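Local coordinates for protein phosphoserine phosphatase (Homo sapiens, PDB 6HYY) that catalyses the magnesium-dependent hydrolysis of phosphoserine to serine and phosphate, as a member of the haloacid dehalogenase-like hydrolase family, at residues F189-I197 and A205-L215; F7-D18 and L94-S105. All blocks are in the same frame, centred on the assembly; numbering follows the deposited sequence.

Contact 1. Residues F189-I197 and A205-L215; sequences FIGFGGNVI and AKWYITDFVEL
F192 and F212 meet face to face in an offset stack, the ring centroids 4.0 Å apart and the planes only 7° from parallel. F212 CZ sits over the middle of one F192 face, and G194 N covers the opposite face near its rim. With its CG anti to the backbone N (chi1 -179°), F192 carries its ring toward the turn after strand 207-209. Helix 87-96 packs on F212 through I87 and L90.

Aliphatic contacts continue along the same side of the sheet: I209 CG1 lies 3.8 Å from F192 CD1, at the edge of that ring, while I190 touches W207 and I209.

Backbone bonds join the parallel strands. G191 gives its N-H to W207 O and receives I209 N at its own O (2.9 Å); G193 N then reaches I209 O (2.8 Å). On the other side of the sheet the Y208 ring lies over G191 O, and its OH comes within 3.2 Å of G193 CA. A CB on G191 or G193 would probably run into the Y208 side chain.

Water adds two bridges, one from F189 O to W207 N and another between Y208 OH (2.6 Å from the water) and, probably, F192 O.

The pair completes a beta-alpha-beta unit through helix 199-204: three backbone bonds and the F192-F212 stack hold its edge strand, and glycines make room for a tyrosine.

Contact 2. Residues F7-D18 and L94-S105; sequences FYSADAVCFDVD and LQERNVQVFLIS. With MG (magnesium ion), chain D; SER (serine), chain E.
The hydroxyl oxygen OG of the bound serine is gripped where the segments end: it donates to D16 OD1 (2.5 Å) and accepts from D18 N (3.0 Å) and, weakly, from V17 N. S105 OG, bonded also to G107, approaches it from the end of strand 100-105, and K154 bonds to the ligand too. The serine N donates to D18 OD2 (2.5 Å). D16 divides its carboxylate: CG anti to the backbone N (chi1 170°) extends it into the site, and chi2 (54°) turns OD1 to the serine and OD2 to the magnesium ion (2.2 Å), also bound by D18 O, D175 and three waters.

Behind the site, parallel strands 12-16 and 100-105 share a run of backbone bonds, from Q100 N–D11 O to a weak V17 N–I104 O.

At the far end, R97 NH2 reaches a lone pair of Y8 O, and Y8 CD1 stands over the centre of the guanidinium face. L94 sets CD2 against F7 CE2 (3.6 Å); L94 CD1 lies at the F15 ring edge, 4.0 Å from F15 CE2. Trimming L94 to an alanine would probably open a gap between these rings and leave F7 freer to shift.

Backbone bonds thus keep the strands in register, apolar side chains pack their faces, and the haloacid dehalogenase DxD motif sits at the end of strand 12-16, its carboxylates, N-H groups and one carbonyl holding serine and magnesium.

Overall arrangement
Both contacts belong to one mixed sheet, whose parallel core illustrates how a haloacid dehalogenase fold sets its working residues at strand ends. Contact 2 pairs strands 12-16 and 100-105 near the middle; contact 1 pairs 188-192 with the edge strand 207-209. Strand 170-174 lies between the pairs, bonded to both 12-16 and 188-192, and the contact centres are about 14 Å apart. Along the chain they come in series, contact 2 closing before contact 1 opens. Mostly helical residues separate the segments of contact 2, whereas one short helix links those of contact 1. They touch directly: F7 meets I190 and L215, and F15 meets F212, making an apolar layer between sheet and helices 2-8 and 87-96.

Contact 1. Residues F189-I197 and A205-L215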
loop_
_atom_site.group_PDB
_atom_site.type_symbol
_atom_site.label_atom_id
_atom_site.label_comp_id
_atom_site.label_asym_id
_atom_site.label_seq_id
_atom_site.Cartn_x
_atom_site.Cartn_y
_atom_site.Cartn_z
ATOM N N PHE A 189 13.315 -4.038 -5.757
ATOM C CA PHE A 189 11.909 -4.390 -5.646
ATOM C C PHE A 189 11.789 -5.861 -5.275
ATOM O O PHE A 189 12.475 -6.720 -5.848
ATOM C CB PHE A 189 11.165 -4.097 -6.958
ATOM C CG PHE A 189 9.782 -4.702 -7.016
ATOM C CD1 PHE A 189 8.737 -4.180 -6.255
ATOM C CD2 PHE A 189 9.537 -5.800 -7.822
ATOM C CE1 PHE A 189 7.463 -4.756 -6.296
ATOM C CE2 PHE A 189 8.264 -6.376 -7.873
ATOM C CZ PHE A 189 7.236 -5.835 -7.132
ATOM N N ILE A 190 10.911 -6.159 -4.316
ATOM C CA ILE A 190 10.537 -7.531 -4.004
ATOM C C ILE A 190 9.042 -7.677 -4.251
ATOM O O ILE A 190 8.230 -7.019 -3.592
ATOM C CB ILE A 190 10.882 -7.912 -2.559
ATOM C CG1 ILE A 190 12.372 -7.669 -2.287
ATOM C CG2 ILE A 190 10.511 -9.372 -2.335
ATOM C CD1 ILE A 190 12.774 -7.860 -0.823
ATOM N N GLY A 191 8.676 -8.555 -5.188
ATOM C CA GLY A 191 7.270 -8.833 -5.424
ATOM C C GLY A 191 6.700 -9.768 -4.379
ATOM O O GLY A 191 7.407 -10.591 -3.797
ATOM N N PHE A 192 5.407 -9.603 -4.112
ATOM C CA PHE A 192 4.740 -10.362 -3.054
ATOM C C PHE A 192 3.472 -11.025 -3.569
ATOM O O PHE A 192 2.544 -10.337 -4.005
ATOM C CB PHE A 192 4.405 -9.459 -1.864
ATOM C CG PHE A 192 3.750 -10.207 -0.747
ATOM C CD1 PHE A 192 4.496 -11.071 0.050
ATOM C CD2 PHE A 192 2.402 -10.069 -0.506
ATOM C CE1 PHE A 192 3.913 -11.785 1.058
ATOM C CE2 PHE A 192 1.793 -10.805 0.521
ATOM C CZ PHE A 192 2.553 -11.650 1.298
ATOM N N GLY A 193 3.399 -12.345 -3.419
ATOM C CA GLY A 193 2.258 -13.087 -3.931
ATOM C C GLY A 193 1.501 -13.877 -2.877
ATOM O O GLY A 193 0.789 -14.833 -3.200
ATOM N N GLY A 194 1.628 -13.485 -1.611
ATOM C CA GLY A 194 0.978 -14.240 -0.545
ATOM C C GLY A 194 -0.533 -14.167 -0.559
ATOM O O GLY A 194 -1.211 -15.072 -0.050
ATOM N N ASN A 195 -1.095 -13.101 -1.122
ATOM C CA ASN A 195 -2.543 -12.958 -1.177
ATOM C C ASN A 195 -3.098 -13.324 -2.547
ATOM O O ASN A 195 -3.974 -14.187 -2.660
ATOM C CB ASN A 195 -2.953 -11.542 -0.767
ATOM C CG ASN A 195 -2.750 -11.314 0.716
ATOM O OD1 ASN A 195 -3.222 -12.103 1.541
ATOM N ND2 ASN A 195 -2.014 -10.269 1.066
ATOM N N VAL A 196 -2.625 -12.669 -3.592
ATOM C CA VAL A 196 -2.951 -13.063 -4.958
ATOM C C VAL A 196 -1.687 -12.880 -5.776
ATOM O O VAL A 196 -0.957 -11.897 -5.603
ATOM C CB VAL A 196 -4.135 -12.255 -5.531
ATOM C CG1 VAL A 196 -4.326 -12.547 -7.025
ATOM C CG2 VAL A 196 -5.420 -12.563 -4.772
ATOM N N ILE A 197 -1.366 -13.867 -6.588
ATOM C CA ILE A 197 -0.170 -13.810 -7.405
ATOM C C ILE A 197 -0.520 -13.075 -8.682
ATOM O O ILE A 197 -1.388 -13.512 -9.437
ATOM C CB ILE A 197 0.352 -15.221 -7.713
ATOM C CG1 ILE A 197 0.858 -15.879 -6.422
ATOM C CG2 ILE A 197 1.400 -15.168 -8.824
ATOM C CD1 ILE A 197 1.196 -17.352 -6.566
ATOM N N ALA A 205 9.952 -10.090 -12.006
ATOM C CA ALA A 205 10.681 -9.538 -10.875
ATOM C C ALA A 205 11.922 -10.374 -10.580
ATOM O O ALA A 205 11.880 -11.606 -10.602
ATOM C CB ALA A 205 9.782 -9.481 -9.638
ATOM N N LYS A 206 13.037 -9.695 -10.294
ATOM C CA LYS A 206 14.228 -10.426 -9.872
ATOM C C LYS A 206 13.969 -11.163 -8.568
ATOM O O LYS A 206 14.368 -12.322 -8.406
ATOM C CB LYS A 206 15.416 -9.474 -9.719
ATOM C CG LYS A 206 15.731 -8.638 -10.953
ATOM C CD LYS A 206 16.751 -7.548 -10.628
ATOM C CE LYS A 206 17.086 -6.705 -11.851
ATOM N NZ LYS A 206 15.861 -6.252 -12.568
ATOM N N TRP A 207 13.260 -10.520 -7.647
ATOM C CA TRP A 207 12.998 -11.050 -6.318
ATOM C C TRP A 207 11.498 -11.181 -6.135
ATOM O O TRP A 207 10.755 -10.242 -6.431
ATOM C CB TRP A 207 13.576 -10.132 -5.233
ATOM C CG TRP A 207 14.992 -9.717 -5.481
ATOM C CD1 TRP A 207 15.427 -8.504 -5.934
ATOM C CD2 TRP A 207 16.161 -10.516 -5.284
ATOM N NE1 TRP A 207 16.802 -8.497 -6.024
ATOM C CE2 TRP A 207 17.274 -9.723 -5.634
ATOM C CE3 TRP A 207 16.374 -11.827 -4.855
ATOM C CZ2 TRP A 207 18.582 -10.199 -5.562
ATOM C CZ3 TRP A 207 17.678 -12.297 -4.780
ATOM C CH2 TRP A 207 18.760 -11.486 -5.134
ATOM N N TYR A 208 11.053 -12.344 -5.661
ATOM C CA TYR A 208 9.624 -12.589 -5.502
ATOM C C TYR A 208 9.418 -13.579 -4.367
ATOM O O TYR A 208 10.109 -14.602 -4.313
ATOM C CB TYR A 208 9.002 -13.139 -6.790
ATOM C CG TYR A 208 7.489 -13.052 -6.824
ATOM C CD1 TYR A 208 6.842 -11.884 -7.233
ATOM C CD2 TYR A 208 6.708 -14.137 -6.450
ATOM C CE1 TYR A 208 5.464 -11.802 -7.274
ATOM C CE2 TYR A 208 5.327 -14.064 -6.474
ATOM C CZ TYR A 208 4.703 -12.902 -6.887
ATOM O OH TYR A 208 3.326 -12.821 -6.924
ATOM N N ILE A 209 8.481 -13.272 -3.466
ATOM C CA ILE A 209 8.149 -14.152 -2.350
ATOM C C ILE A 209 6.636 -14.321 -2.261
ATOM O O ILE A 209 5.864 -13.479 -2.716
ATOM C CB ILE A 209 8.697 -13.622 -1.010
ATOM C CG1 ILE A 209 8.020 -12.296 -0.654
ATOM C CG2 ILE A 209 10.216 -13.453 -1.079
ATOM C CD1 ILE A 209 8.398 -11.770 0.726
ATOM N N THR A 210 6.209 -15.437 -1.661
ATOM C CA THR A 210 4.791 -15.674 -1.417
ATOM C C THR A 210 4.453 -15.767 0.061
ATOM O O THR A 210 3.291 -16.015 0.404
ATOM C CB THR A 210 4.310 -16.957 -2.116
ATOM O OG1 THR A 210 5.208 -18.034 -1.822
ATOM C CG2 THR A 210 4.234 -16.754 -3.624
ATOM N N ASP A 211 5.424 -15.587 0.944
ATOM C CA ASP A 211 5.150 -15.613 2.372
ATOM C C ASP A 211 6.191 -14.736 3.048
ATOM O O ASP A 211 7.388 -14.870 2.775
ATOM C CB ASP A 211 5.184 -17.046 2.913
ATOM C CG ASP A 211 4.534 -17.177 4.281
ATOM O OD1 ASP A 211 4.808 -16.331 5.161
ATOM O OD2 ASP A 211 3.743 -18.126 4.473
ATOM N N PHE A 212 5.736 -13.823 3.907
ATOM C CA PHE A 212 6.671 -12.918 4.556
ATOM C C PHE A 212 7.694 -13.662 5.417
ATOM O O PHE A 212 8.751 -13.098 5.716
ATOM C CB PHE A 212 5.897 -11.875 5.370
ATOM C CG PHE A 212 5.294 -10.767 4.523
ATOM C CD1 PHE A 212 6.081 -10.046 3.622
ATOM C CD2 PHE A 212 3.948 -10.463 4.617
ATOM C CE1 PHE A 212 5.516 -9.035 2.846
ATOM C CE2 PHE A 212 3.379 -9.450 3.852
ATOM C CZ PHE A 212 4.160 -8.735 2.961
ATOM N N VAL A 213 7.433 -14.928 5.765
ATOM C CA VAL A 213 8.419 -15.732 6.492
ATOM C C VAL A 213 9.743 -15.801 5.738
ATOM O O VAL A 213 10.809 -15.899 6.355
ATOM C CB VAL A 213 7.895 -17.161 6.771
ATOM C CG1 VAL A 213 6.721 -17.145 7.737
ATOM C CG2 VAL A 213 7.566 -17.892 5.480
ATOM N N GLU A 214 9.705 -15.772 4.401
ATOM C CA GLU A 214 10.938 -15.949 3.638
ATOM C C GLU A 214 11.957 -14.866 3.950
ATOM O O GLU A 214 13.166 -15.124 3.917
ATOM C CB GLU A 214 10.637 -15.984 2.143
ATOM C CG GLU A 214 9.677 -17.085 1.752
ATOM C CD GLU A 214 9.279 -16.998 0.300
ATOM O OE1 GLU A 214 10.186 -16.863 -0.545
ATOM O OE2 GLU A 214 8.064 -17.045 0.004
ATOM N N LEU A 215 11.499 -13.652 4.246
ATOM C CA LEU A 215 12.413 -12.623 4.724
ATOM C C LEU A 215 12.752 -12.806 6.194
ATOM O O LEU A 215 13.796 -12.318 6.644
ATOM C CB LEU A 215 11.807 -11.240 4.483
ATOM C CG LEU A 215 11.415 -11.033 3.025
ATOM C CD1 LEU A 215 10.656 -9.731 2.839
ATOM C CD2 LEU A 215 12.663 -11.064 2.153
HETATM O O HOH W 1 12.900 -7.538 -8.270
HETATM O O HOH W 2 1.953 -10.619 -7.007
#

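Contact 2. Residues F7-D18 and L94-S105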
loop_
_atom_site.group_PDB
_atom_site.type_symbol
_atom_site.label_atom_id
_atom_site.label_comp_id
_atom_site.label_asym_id
_atom_site.label_seq_id
_atom_site.Cartn_x
_atom_site.Cartn_y
_atom_site.Cartn_z
ATOM N N PHE A 7 17.863 -7.872 1.491
ATOM C CA PHE A 7 16.903 -7.317 2.439
ATOM C C PHE A 7 17.611 -6.647 3.612
ATOM O O PHE A 7 17.202 -5.566 4.057
ATOM C CB PHE A 7 15.960 -8.426 2.917
ATOM C CG PHE A 7 14.724 -7.922 3.614
ATOM C CD1 PHE A 7 13.770 -7.191 2.923
ATOM C CD2 PHE A 7 14.507 -8.196 4.955
ATOM C CE1 PHE A 7 12.634 -6.731 3.555
ATOM C CE2 PHE A 7 13.370 -7.737 5.600
ATOM C CZ PHE A 7 12.428 -7.003 4.894
ATOM N N TYR A 8 18.712 -7.237 4.080
ATOM C CA TYR A 8 19.427 -6.718 5.241
ATOM C C TYR A 8 20.327 -5.538 4.921
ATOM O O TYR A 8 20.830 -4.900 5.851
ATOM C CB TYR A 8 20.236 -7.838 5.902
ATOM C CG TYR A 8 19.308 -8.715 6.683
ATOM C CD1 TYR A 8 19.445 -8.891 8.050
ATOM C CD2 TYR A 8 18.227 -9.302 6.050
ATOM C CE1 TYR A 8 18.546 -9.674 8.739
ATOM C CE2 TYR A 8 17.349 -10.062 6.703
ATOM C CZ TYR A 8 17.499 -10.252 8.038
ATOM O OH TYR A 8 16.555 -11.030 8.624
ATOM N N SER A 9 20.533 -5.224 3.647
ATOM C CA SER A 9 21.291 -4.043 3.266
ATOM C C SER A 9 20.431 -2.785 3.183
ATOM O O SER A 9 20.974 -1.691 2.995
ATOM C CB SER A 9 21.978 -4.276 1.918
ATOM O OG SER A 9 21.028 -4.324 0.868
ATOM N N ALA A 10 19.115 -2.907 3.319
ATOM C CA ALA A 10 18.221 -1.766 3.161
ATOM C C ALA A 10 18.216 -0.903 4.413
ATOM O O ALA A 10 18.206 -1.417 5.533
ATOM C CB ALA A 10 16.801 -2.244 2.875
ATOM N N ASP A 11 18.195 0.419 4.235
ATOM C CA ASP A 11 17.902 1.260 5.390
ATOM C C ASP A 11 16.482 1.812 5.380
ATOM O O ASP A 11 16.066 2.401 6.379
ATOM C CB ASP A 11 18.927 2.396 5.559
ATOM C CG ASP A 11 19.018 3.313 4.377
ATOM O OD1 ASP A 11 18.474 3.015 3.300
ATOM O OD2 ASP A 11 19.677 4.378 4.538
ATOM N N ALA A 12 15.712 1.579 4.314
ATOM C CA ALA A 12 14.297 1.915 4.318
ATOM C C ALA A 12 13.562 0.879 3.479
ATOM O O ALA A 12 14.067 0.428 2.449
ATOM C CB ALA A 12 14.025 3.336 3.801
ATOM N N VAL A 13 12.376 0.476 3.939
ATOM C CA VAL A 13 11.535 -0.450 3.191
ATOM C C VAL A 13 10.159 0.175 3.073
ATOM O O VAL A 13 9.573 0.586 4.079
ATOM C CB VAL A 13 11.446 -1.820 3.881
ATOM C CG1 VAL A 13 10.386 -2.694 3.176
ATOM C CG2 VAL A 13 12.789 -2.514 3.908
ATOM N N CYS A 14 9.658 0.276 1.850
ATOM C CA CYS A 14 8.324 0.802 1.591
ATOM C C CYS A 14 7.431 -0.355 1.187
ATOM O O CYS A 14 7.784 -1.121 0.289
ATOM C CB CYS A 14 8.311 1.846 0.478
ATOM S SG CYS A 14 9.384 3.258 0.808
ATOM N N PHE A 15 6.297 -0.490 1.864
ATOM C CA PHE A 15 5.327 -1.527 1.559
ATOM C C PHE A 15 4.114 -0.918 0.881
ATOM O O PHE A 15 3.546 0.061 1.381
ATOM C CB PHE A 15 4.838 -2.218 2.826
ATOM C CG PHE A 15 5.831 -3.117 3.489
ATOM C CD1 PHE A 15 5.942 -4.458 3.134
ATOM C CD2 PHE A 15 6.642 -2.627 4.505
ATOM C CE1 PHE A 15 6.845 -5.291 3.761
ATOM C CE2 PHE A 15 7.544 -3.467 5.163
ATOM C CZ PHE A 15 7.666 -4.797 4.775
ATOM N N ASP A 16 3.705 -1.522 -0.230
ATOM C CA ASP A 16 2.349 -1.382 -0.731
ATOM C C ASP A 16 1.363 -1.893 0.321
ATOM O O ASP A 16 1.650 -2.859 1.029
ATOM C CB ASP A 16 2.252 -2.194 -2.030
ATOM C CG ASP A 16 0.832 -2.336 -2.555
ATOM O OD1 ASP A 16 0.164 -1.316 -2.742
ATOM O OD2 ASP A 16 0.429 -3.479 -2.804
ATOM N N VAL A 17 0.194 -1.253 0.417
ATOM C CA VAL A 17 -0.805 -1.711 1.388
ATOM C C VAL A 17 -1.762 -2.757 0.806
ATOM O O VAL A 17 -1.769 -3.917 1.258
ATOM C CB VAL A 17 -1.569 -0.514 1.978
ATOM C CG1 VAL A 17 -2.654 -1.006 2.936
ATOM C CG2 VAL A 17 -0.601 0.431 2.690
ATOM N N ASP A 18 -2.576 -2.382 -0.194
ATOM C CA ASP A 18 -3.638 -3.287 -0.655
ATOM C C ASP A 18 -3.055 -4.560 -1.268
ATOM O O ASP A 18 -2.253 -4.509 -2.206
ATOM C CB ASP A 18 -4.566 -2.646 -1.702
ATOM C CG ASP A 18 -5.396 -1.472 -1.171
ATOM O OD1 ASP A 18 -5.610 -1.344 0.050
ATOM O OD2 ASP A 18 -5.853 -0.657 -2.010
ATOM N N LEU A 94 12.212 -5.450 11.277
ATOM C CA LEU A 94 12.833 -4.321 10.583
ATOM C C LEU A 94 13.050 -3.152 11.536
ATOM O O LEU A 94 14.127 -2.528 11.556
ATOM C CB LEU A 94 11.958 -3.895 9.403
ATOM C CG LEU A 94 11.959 -4.816 8.189
ATOM C CD1 LEU A 94 10.852 -4.428 7.228
ATOM C CD2 LEU A 94 13.319 -4.717 7.497
ATOM N N GLN A 95 12.033 -2.833 12.337
ATOM C CA GLN A 95 12.152 -1.710 13.262
ATOM C C GLN A 95 13.184 -1.990 14.344
ATOM O O GLN A 95 13.879 -1.068 14.796
ATOM C CB GLN A 95 10.785 -1.383 13.876
ATOM C CG GLN A 95 9.789 -0.732 12.882
ATOM C CD GLN A 95 8.455 -0.400 13.526
ATOM O OE1 GLN A 95 8.102 -0.967 14.551
ATOM N NE2 GLN A 95 7.714 0.515 12.928
ATOM N N GLU A 96 13.336 -3.251 14.742
ATOM C CA GLU A 96 14.354 -3.591 15.731
ATOM C C GLU A 96 15.769 -3.388 15.199
ATOM O O GLU A 96 16.692 -3.177 15.997
ATOM C CB GLU A 96 14.127 -5.027 16.204
ATOM C CG GLU A 96 12.905 -5.109 17.110
ATOM C CD GLU A 96 12.645 -6.488 17.675
ATOM O OE1 GLU A 96 11.654 -6.618 18.434
ATOM O OE2 GLU A 96 13.416 -7.430 17.373
ATOM N N ARG A 97 15.958 -3.410 13.878
ATOM C CA ARG A 97 17.237 -3.092 13.262
ATOM C C ARG A 97 17.288 -1.659 12.755
ATOM O O ARG A 97 18.200 -1.321 12.000
ATOM C CB ARG A 97 17.545 -4.070 12.126
ATOM C CG ARG A 97 17.999 -5.438 12.634
ATOM C CD ARG A 97 18.382 -6.410 11.509
ATOM N NE ARG A 97 19.633 -6.040 10.854
ATOM C CZ ARG A 97 19.690 -5.462 9.661
ATOM N NH1 ARG A 97 18.569 -5.208 8.996
ATOM N NH2 ARG A 97 20.864 -5.141 9.132
ATOM N N ASN A 98 16.339 -0.823 13.168
ATOM C CA ASN A 98 16.268 0.597 12.823
ATOM C C ASN A 98 16.083 0.842 11.332
ATOM O O ASN A 98 16.411 1.922 10.839
ATOM C CB ASN A 98 17.510 1.367 13.318
ATOM C CG ASN A 98 17.274 2.858 13.379
ATOM O OD1 ASN A 98 16.229 3.330 13.837
ATOM N ND2 ASN A 98 18.248 3.616 12.902
ATOM N N VAL A 99 15.560 -0.129 10.578
ATOM C CA VAL A 99 15.154 0.150 9.203
ATOM C C VAL A 99 13.894 1.003 9.237
ATOM O O VAL A 99 12.962 0.718 10.003
ATOM C CB VAL A 99 14.912 -1.170 8.453
ATOM C CG1 VAL A 99 14.379 -0.892 7.039
ATOM C CG2 VAL A 99 16.176 -1.992 8.382
ATOM N N GLN A 100 13.873 2.092 8.454
ATOM C CA GLN A 100 12.703 2.968 8.393
ATOM C C GLN A 100 11.639 2.330 7.507
ATOM O O GLN A 100 11.920 1.975 6.360
ATOM C CB GLN A 100 13.106 4.346 7.866
ATOM C CG GLN A 100 14.168 5.004 8.781
ATOM C CD GLN A 100 13.689 5.148 10.213
ATOM O OE1 GLN A 100 12.822 5.966 10.494
ATOM N NE2 GLN A 100 14.234 4.329 11.127
ATOM N N VAL A 101 10.436 2.129 8.046
ATOM C CA VAL A 101 9.381 1.411 7.334
ATOM C C VAL A 101 8.265 2.379 6.972
ATOM O O VAL A 101 7.795 3.150 7.819
ATOM C CB VAL A 101 8.864 0.241 8.182
ATOM C CG1 VAL A 101 7.721 -0.491 7.449
ATOM C CG2 VAL A 101 10.014 -0.727 8.502
ATOM N N PHE A 102 7.813 2.317 5.714
ATOM C CA PHE A 102 6.807 3.232 5.195
ATOM C C PHE A 102 5.688 2.421 4.575
ATOM O O PHE A 102 5.912 1.305 4.114
ATOM C CB PHE A 102 7.373 4.200 4.123
ATOM C CG PHE A 102 8.474 5.082 4.640
ATOM C CD1 PHE A 102 9.778 4.634 4.649
ATOM C CD2 PHE A 102 8.193 6.350 5.114
ATOM C CE1 PHE A 102 10.808 5.444 5.152
ATOM C CE2 PHE A 102 9.207 7.159 5.648
ATOM C CZ PHE A 102 10.513 6.705 5.642
ATOM N N LEU A 103 4.489 3.000 4.576
ATOM C CA LEU A 103 3.346 2.447 3.873
ATOM C C LEU A 103 2.954 3.402 2.759
ATOM O O LEU A 103 2.822 4.610 2.994
ATOM C CB LEU A 103 2.165 2.233 4.825
ATOM C CG LEU A 103 2.359 1.298 6.022
ATOM C CD1 LEU A 103 1.008 1.111 6.743
ATOM C CD2 LEU A 103 2.921 -0.043 5.581
ATOM N N ILE A 104 2.769 2.872 1.552
ATOM C CA ILE A 104 2.378 3.681 0.401
ATOM C C ILE A 104 1.128 3.067 -0.206
ATOM O O ILE A 104 1.078 1.853 -0.445
ATOM C CB ILE A 104 3.494 3.783 -0.663
ATOM C CG1 ILE A 104 4.802 4.232 -0.020
ATOM C CG2 ILE A 104 3.066 4.760 -1.764
ATOM C CD1 ILE A 104 5.978 4.247 -0.987
ATOM N N SER A 105 0.115 3.893 -0.441
ATOM C CA SER A 105 -1.140 3.336 -0.922
ATOM C C SER A 105 -1.890 4.338 -1.787
ATOM O O SER A 105 -1.874 5.540 -1.526
ATOM C CB SER A 105 -2.016 2.917 0.254
ATOM O OG SER A 105 -3.164 2.243 -0.237
HETATM MG MG MG D . -1.301 -3.698 -4.127
HETATM N N SER E . -4.630 0.759 -3.732
HETATM C CA SER E . -3.242 0.965 -3.337
HETATM C C SER E . -2.391 1.271 -4.563
HETATM O O SER E . -1.368 0.621 -4.751
HETATM C CB SER E . -2.683 -0.258 -2.643
HETATM O OG SER E . -1.704 0.040 -1.674
HETATM O OXT SER E . -2.700 2.126 -5.400
HETATM O O HOH W 3 17.680 2.873 8.546
HETATM O O HOH W 4 -5.174 0.977 1.330
HETATM O O HOH W 5 -2.523 -2.172 -4.697
HETATM O O HOH W 6 -0.316 -2.818 -5.923
HETATM O O HOH W 7 -2.914 -4.805 -5.228
#